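Local coordinates for protein transcriptional regulator, LacI family (Arthrobacter sp., PDB 4RKQ) that probably regulates transcription as a LacI-family DNA-binding repressor or activator, responding to a sugar-like effector bound by its periplasmic-binding-protein-like region, at residues S36-E39 and L40-R44; V50-Y53 and G54-G57; P267-Q270 and S271-T274. One frame throughout, in Å; residues are numbered along the deposited sequence. Where two conformers were deposited one is given.

Contact 1. Residues S36-E39 and L40-R44; sequences SVVE and LATLR
T42 reaches back one turn to V38 with both its backbone and its side chain. The carbonyl oxygen V38 O accepts T42 N at 2.9 Å and T42 OG1 at 2.7 Å, and the two donors arrive from opposite faces of the carbonyl plane. The hydroxyl can do this because T42 OG1 stands beside its own backbone N, opposite the carbonyl carbon (chi1 -68°), which turns it back toward the preceding turn, within reach of V38 O. The same hydroxyl lies against a branch of V38, with T42 OG1 3.6 Å from V38 CG1. A threonine suits this place because its hydroxyl is satisfied inside the helix by V38 O, and the side chain is compact enough to pack against H55 of the second subunit.

One residue further on, E39 and L43 form the next pair. L43 N donates to E39 O at 3.0 Å, and L43 CG lies beside that oxygen, 3.2 Å from E39 O. The glutamate chain bends at chi2 (76°), laying the carboxylate beside the leucine tip, with E39 OE2 3.6 Å from L43 CD1. Its other oxygen, E39 OE1, is hydrogen-bonded to H55 ND1 of the second subunit, which fixes the carboxylate from outside the helix. L40 works more simply: its backbone N bonds to S36 O, and its CG sits 3.5 Å from that same S36 O. S36 OG turns instead to L246 O.

S36 to L43 lie on helix 29-43, the crossover helix of the beta-alpha-beta unit formed with strands 17-22 and 47-52. V37 and V38 rest on L20 of the first strand, V38 and the small A41 on V48 of the second, while L40, and R44 just after the helix, pack on V254 of helix 246-262.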
loop_
_atom_site.group_PDB
_atom_site.type_symbol
_atom_site.label_atom_id
_atom_site.label_comp_id
_atom_site.label_asym_id
_atom_site.label_seq_id
_atom_site.Cartn_x
_atom_site.Cartn_y
_atom_site.Cartn_z
ATOM N N SER A 36 -5.354 4.316 -8.547
ATOM C CA SER A 36 -5.595 4.372 -9.986
ATOM C C SER A 36 -6.986 4.956 -10.277
ATOM O O SER A 36 -7.166 5.781 -11.189
ATOM C CB SER A 36 -5.419 2.972 -10.587
ATOM O OG SER A 36 -5.936 2.977 -11.888
ATOM N N VAL A 37 -7.979 4.548 -9.496
ATOM C CA VAL A 37 -9.331 5.093 -9.625
ATOM C C VAL A 37 -9.385 6.567 -9.219
ATOM O O VAL A 37 -10.017 7.387 -9.919
ATOM C CB VAL A 37 -10.408 4.292 -8.831
ATOM C CG1 VAL A 37 -11.758 4.978 -8.936
ATOM C CG2 VAL A 37 -10.516 2.865 -9.353
ATOM N N VAL A 38 -8.712 6.928 -8.133
ATOM C CA VAL A 38 -8.707 8.327 -7.716
ATOM C C VAL A 38 -8.038 9.225 -8.783
ATOM O O VAL A 38 -8.534 10.306 -9.013
ATOM C CB VAL A 38 -8.055 8.544 -6.370
ATOM C CG1 VAL A 38 -8.007 10.001 -6.038
ATOM C CG2 VAL A 38 -8.885 7.854 -5.296
ATOM N N GLU A 39 -6.944 8.755 -9.371
ATOM C CA GLU A 39 -6.291 9.431 -10.507
ATOM C C GLU A 39 -7.267 9.743 -11.654
ATOM O O GLU A 39 -7.417 10.899 -12.057
ATOM C CB GLU A 39 -5.130 8.623 -11.045
ATOM C CG GLU A 39 -4.444 9.199 -12.310
ATOM C CD GLU A 39 -3.523 10.384 -12.070
ATOM O OE1 GLU A 39 -3.430 10.887 -10.925
ATOM O OE2 GLU A 39 -2.874 10.826 -13.053
ATOM N N LEU A 40 -7.967 8.730 -12.142
ATOM C CA LEU A 40 -8.830 8.911 -13.318
ATOM C C LEU A 40 -10.019 9.767 -12.994
ATOM O O LEU A 40 -10.386 10.609 -13.782
ATOM C CB LEU A 40 -9.239 7.568 -13.912
ATOM C CG LEU A 40 -8.053 6.765 -14.382
ATOM C CD1 LEU A 40 -8.468 5.316 -14.535
ATOM C CD2 LEU A 40 -7.494 7.338 -15.667
ATOM N N ALA A 41 -10.593 9.625 -11.797
ATOM C CA ALA A 41 -11.734 10.390 -11.419
ATOM C C ALA A 41 -11.346 11.835 -11.221
ATOM O O ALA A 41 -12.100 12.769 -11.585
ATOM C CB ALA A 41 -12.378 9.833 -10.136
ATOM N N THR A 42 -10.193 12.040 -10.604
ATOM C CA THR A 42 -9.744 13.364 -10.282
ATOM C C THR A 42 -9.505 14.140 -11.607
ATOM O O THR A 42 -9.813 15.311 -11.730
ATOM C CB THR A 42 -8.474 13.329 -9.407
ATOM O OG1 THR A 42 -8.811 12.800 -8.093
ATOM C CG2 THR A 42 -7.907 14.713 -9.269
ATOM N N LEU A 43 -8.987 13.436 -12.582
ATOM C CA LEU A 43 -8.710 14.044 -13.881
ATOM C C LEU A 43 -9.972 14.361 -14.694
ATOM O O LEU A 43 -9.894 15.134 -15.667
ATOM C CB LEU A 43 -7.792 13.163 -14.637
ATOM C CG LEU A 43 -6.367 13.043 -14.140
ATOM C CD1 LEU A 43 -5.612 12.010 -14.993
ATOM C CD2 LEU A 43 -5.682 14.384 -14.152
ATOM N N ARG A 44 -11.124 13.802 -14.287
ATOM C CA ARG A 44 -12.420 14.203 -14.821
ATOM C C ARG A 44 -13.055 15.305 -14.006
ATOM O O ARG A 44 -14.225 15.708 -14.287
ATOM C CB ARG A 44 -13.380 13.009 -14.897
ATOM C CG ARG A 44 -12.919 11.837 -15.743
ATOM C CD ARG A 44 -14.064 10.873 -15.946
ATOM N NE ARG A 44 -15.081 11.449 -16.815
ATOM C CZ ARG A 44 -15.077 11.302 -18.143
ATOM N NH1 ARG A 44 -14.127 10.576 -18.734
ATOM N NH2 ARG A 44 -16.032 11.873 -18.860
#

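Contact 2. Residues V50-Y53 and G54-G57; sequences VDDY and GHGG
D52 and H55 meet because of their first torsions: D52 CG lies opposite the backbone N (chi1 164°), carrying the carboxylate past the end of its strand, while H55 CG stands beside the backbone N (chi1 -52°) and brings the ring back to meet it. The two side chains cross at about a right angle. H55 NE2 donates to D52 OD2 at 2.8 Å; the oxygen lies in the plane of the ring but is met from above the carboxylate plane. The other oxygen, D52 OD1, accepts G54 N at 3.1 Å and so closes an Asx turn, which bends the chain just where strand 47-52 ends and the loop to helix 60-67 begins. Having no side chain, G54 keeps clear of D52 OD1, and H55 N returns a weak bond to Y53 O. On its far side, H55 ND1 is held by E39 of the second subunit; lying between two carboxylates, the imidazole probably favours its protonated form. An alanine in place of D52 would probably leave the G54 N-H without its mate and the H55 ring held from one side. Y53 points its ring elsewhere, sending its hydroxyl to Y77 O and packing on P23 and A63.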
loop_
_atom_site.group_PDB
_atom_site.type_symbol
_atom_site.label_atom_id
_atom_site.label_comp_id
_atom_site.label_asym_id
_atom_site.label_seq_id
_atom_site.Cartn_x
_atom_site.Cartn_y
_atom_site.Cartn_z
ATOM N N VAL A 50 -12.721 7.616 -0.067
ATOM C CA VAL A 50 -12.434 6.203 0.121
ATOM C C VAL A 50 -12.922 5.783 1.508
ATOM O O VAL A 50 -12.675 6.516 2.471
ATOM C CB VAL A 50 -10.915 5.945 -0.016
ATOM C CG1 VAL A 50 -10.600 4.502 0.323
ATOM C CG2 VAL A 50 -10.482 6.255 -1.445
ATOM N N ASP A 51 -13.657 4.676 1.585
ATOM C CA ASP A 51 -14.006 4.051 2.879
ATOM C C ASP A 51 -13.288 2.676 2.929
ATOM O O ASP A 51 -13.641 1.754 2.146
ATOM C CB ASP A 51 -15.497 3.850 2.970
ATOM C CG ASP A 51 -15.959 3.285 4.332
ATOM O OD1 ASP A 51 -15.162 2.687 5.087
ATOM O OD2 ASP A 51 -17.162 3.424 4.619
ATOM N N ASP A 52 -12.300 2.578 3.831
ATOM C CA ASP A 52 -11.589 1.345 4.130
ATOM C C ASP A 52 -12.437 0.694 5.215
ATOM O O ASP A 52 -12.441 1.186 6.376
ATOM C CB ASP A 52 -10.185 1.627 4.648
ATOM C CG ASP A 52 -9.540 0.436 5.334
ATOM O OD1 ASP A 52 -10.043 -0.705 5.232
ATOM O OD2 ASP A 52 -8.538 0.669 6.044
ATOM N N TYR A 53 -13.171 -0.344 4.836
ATOM C CA TYR A 53 -14.137 -0.958 5.763
ATOM C C TYR A 53 -13.612 -2.192 6.512
ATOM O O TYR A 53 -14.371 -2.895 7.160
ATOM C CB TYR A 53 -15.489 -1.247 5.096
ATOM C CG TYR A 53 -15.486 -2.281 4.026
ATOM C CD1 TYR A 53 -15.637 -3.612 4.320
ATOM C CD2 TYR A 53 -15.386 -1.903 2.655
ATOM C CE1 TYR A 53 -15.659 -4.568 3.307
ATOM C CE2 TYR A 53 -15.405 -2.852 1.644
ATOM C CZ TYR A 53 -15.516 -4.168 1.981
ATOM O OH TYR A 53 -15.549 -5.122 1.013
ATOM N N GLY A 54 -12.315 -2.384 6.521
ATOM C CA GLY A 54 -11.713 -3.625 7.065
ATOM C C GLY A 54 -11.435 -3.452 8.549
ATOM O O GLY A 54 -10.309 -3.696 8.997
ATOM N N HIS A 55 -12.400 -2.887 9.256
ATOM C CA HIS A 55 -12.282 -2.573 10.697
ATOM C C HIS A 55 -13.602 -2.697 11.391
ATOM O O HIS A 55 -14.655 -2.476 10.802
ATOM C CB HIS A 55 -11.801 -1.134 10.889
ATOM C CG HIS A 55 -10.568 -0.830 10.115
ATOM N ND1 HIS A 55 -9.310 -1.113 10.582
ATOM C CD2 HIS A 55 -10.406 -0.355 8.859
ATOM C CE1 HIS A 55 -8.415 -0.761 9.673
ATOM N NE2 HIS A 55 -9.058 -0.323 8.609
ATOM N N GLY A 56 -13.562 -3.005 12.684
ATOM C CA GLY A 56 -14.775 -2.972 13.464
ATOM C C GLY A 56 -15.868 -3.941 13.052
ATOM O O GLY A 56 -17.026 -3.748 13.394
ATOM N N GLY A 57 -15.500 -5.018 12.394
ATOM C CA GLY A 57 -16.468 -5.929 11.850
ATOM C C GLY A 57 -17.346 -5.373 10.753
ATOM O O GLY A 57 -18.344 -5.986 10.402
#

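Contact 3. Residues P267-Q270 and S271-T274; sequences PGSQ and SSRT
S269 O is gripped twice by S272, once through the backbone and once through the side chain. S272 OG donates to S269 O at 2.6 Å, in the carbonyl plane and on a lone pair, whereas S272 N reaches the same S269 O at 2.9 Å from well above that plane, so the two donors reach the oxygen from different directions. A chi1 of 74° sets the hydroxyl between the backbone N and the carbonyl carbon, aimed back over the turn. A serine suits the place because its one-carbon arm sets OG where it can give to S269 O and accept from R273 NH1.

The next bond of the kind, R273 N to Q270 O at 3.2 Å, follows directly. The two backbone bonds make successive type I turns, a single 3-10 turn that carries the loop after helix 246-262 into strand 273-281, which runs parallel to strand 106-110; there S272 and T274 bond to the backbone of S107.

The bond from R273 NH1 to S272 OG, at 2.8 Å, is weak and bent. That arginine, bent at chi2, folds its guanidinium back along the loop, one face over G268 CA, offset toward the rim, and R273 NH2 is satisfied by A104 O. G268 has positive phi (84°), where any side chain would press against the carbonyl oxygen of P267, so glycine fits the place. The hydroxyl of S269 is likewise engaged, hydrogen-bonded to T266 O.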
loop_
_atom_site.group_PDB
_atom_site.type_symbol
_atom_site.label_atom_id
_atom_site.label_comp_id
_atom_site.label_asym_id
_atom_site.label_seq_id
_atom_site.Cartn_x
_atom_site.Cartn_y
_atom_site.Cartn_z
ATOM N N PRO A 267 -28.014 0.186 -16.940
ATOM C CA PRO A 267 -27.635 -0.513 -15.724
ATOM C C PRO A 267 -28.124 -1.945 -15.776
ATOM O O PRO A 267 -29.273 -2.213 -16.134
ATOM C CB PRO A 267 -28.356 0.245 -14.617
ATOM C CG PRO A 267 -28.709 1.577 -15.198
ATOM C CD PRO A 267 -28.830 1.384 -16.665
ATOM N N GLY A 268 -27.229 -2.865 -15.447
ATOM C CA GLY A 268 -27.569 -4.242 -15.374
ATOM C C GLY A 268 -27.514 -4.959 -16.694
ATOM O O GLY A 268 -27.584 -6.162 -16.728
ATOM N N SER A 269 -27.374 -4.238 -17.794
ATOM C CA SER A 269 -27.335 -4.851 -19.113
ATOM C C SER A 269 -26.062 -5.625 -19.358
ATOM O O SER A 269 -25.083 -5.497 -18.619
ATOM C CB SER A 269 -27.448 -3.750 -20.166
ATOM O OG SER A 269 -26.248 -2.977 -20.263
ATOM N N GLN A 270 -26.036 -6.401 -20.437
ATOM C CA GLN A 270 -24.803 -7.121 -20.775
ATOM C C GLN A 270 -23.601 -6.213 -20.993
ATOM O O GLN A 270 -22.472 -6.555 -20.618
ATOM C CB GLN A 270 -25.031 -7.982 -22.009
ATOM C CG GLN A 270 -25.899 -9.162 -21.664
ATOM C CD GLN A 270 -26.091 -10.039 -22.859
ATOM O OE1 GLN A 270 -25.230 -10.849 -23.194
ATOM N NE2 GLN A 270 -27.200 -9.849 -23.541
ATOM N N SER A 271 -23.845 -5.035 -21.557
ATOM C CA SER A 271 -22.770 -4.085 -21.818
ATOM C C SER A 271 -22.258 -3.449 -20.527
ATOM O O SER A 271 -21.233 -2.800 -20.521
ATOM C CB SER A 271 -23.243 -2.975 -22.763
ATOM O OG SER A 271 -23.824 -3.531 -23.920
ATOM N N SER A 272 -22.977 -3.615 -19.440
ATOM C CA SER A 272 -22.549 -3.045 -18.161
ATOM C C SER A 272 -21.639 -4.020 -17.391
ATOM O O SER A 272 -21.176 -3.687 -16.305
ATOM C CB SER A 272 -23.734 -2.672 -17.303
ATOM O OG SER A 272 -24.389 -3.809 -16.721
ATOM N N ARG A 273 -21.424 -5.223 -17.938
ATOM C CA ARG A 273 -20.493 -6.189 -17.370
ATOM C C ARG A 273 -19.249 -6.358 -18.239
ATOM O O ARG A 273 -19.334 -6.820 -19.342
ATOM C CB ARG A 273 -21.182 -7.518 -17.204
ATOM C CG ARG A 273 -22.079 -7.565 -15.990
ATOM C CD ARG A 273 -23.487 -7.059 -16.256
ATOM N NE ARG A 273 -24.236 -7.317 -15.030
ATOM C CZ ARG A 273 -24.502 -6.418 -14.100
ATOM N NH1 ARG A 273 -24.150 -5.154 -14.266
ATOM N NH2 ARG A 273 -25.132 -6.799 -13.005
ATOM N N THR A 274 -18.102 -5.966 -17.709
ATOM C CA THR A 274 -16.836 -6.084 -18.389
ATOM C C THR A 274 -15.997 -7.232 -17.783
ATOM O O THR A 274 -15.909 -7.412 -16.571
ATOM C CB THR A 274 -16.027 -4.766 -18.242
ATOM O OG1 THR A 274 -16.775 -3.637 -18.692
ATOM C CG2 THR A 274 -14.700 -4.828 -19.012
#

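Contact 1 lies on helix 29-43, and contact 2 begins on the next strand, 47-52, and runs on into the loop beyond it. Within a chain their centres stand 21 Å apart and their nearest atoms about 4 Å, without touching, yet in the assembly contact 1 of one subunit packs on contact 2 of the other, building part of the dimer interface. Contact 3 takes no part: its nearest atoms lie about 13 Å from contact 1 and about 17 Å from contact 2, and no other chain of the assembly touches it. Contacts 2 and 3 reach the same sheet several strands apart; strand 47-52 is outermost within this chain, with V50 bonding on to the second subunit.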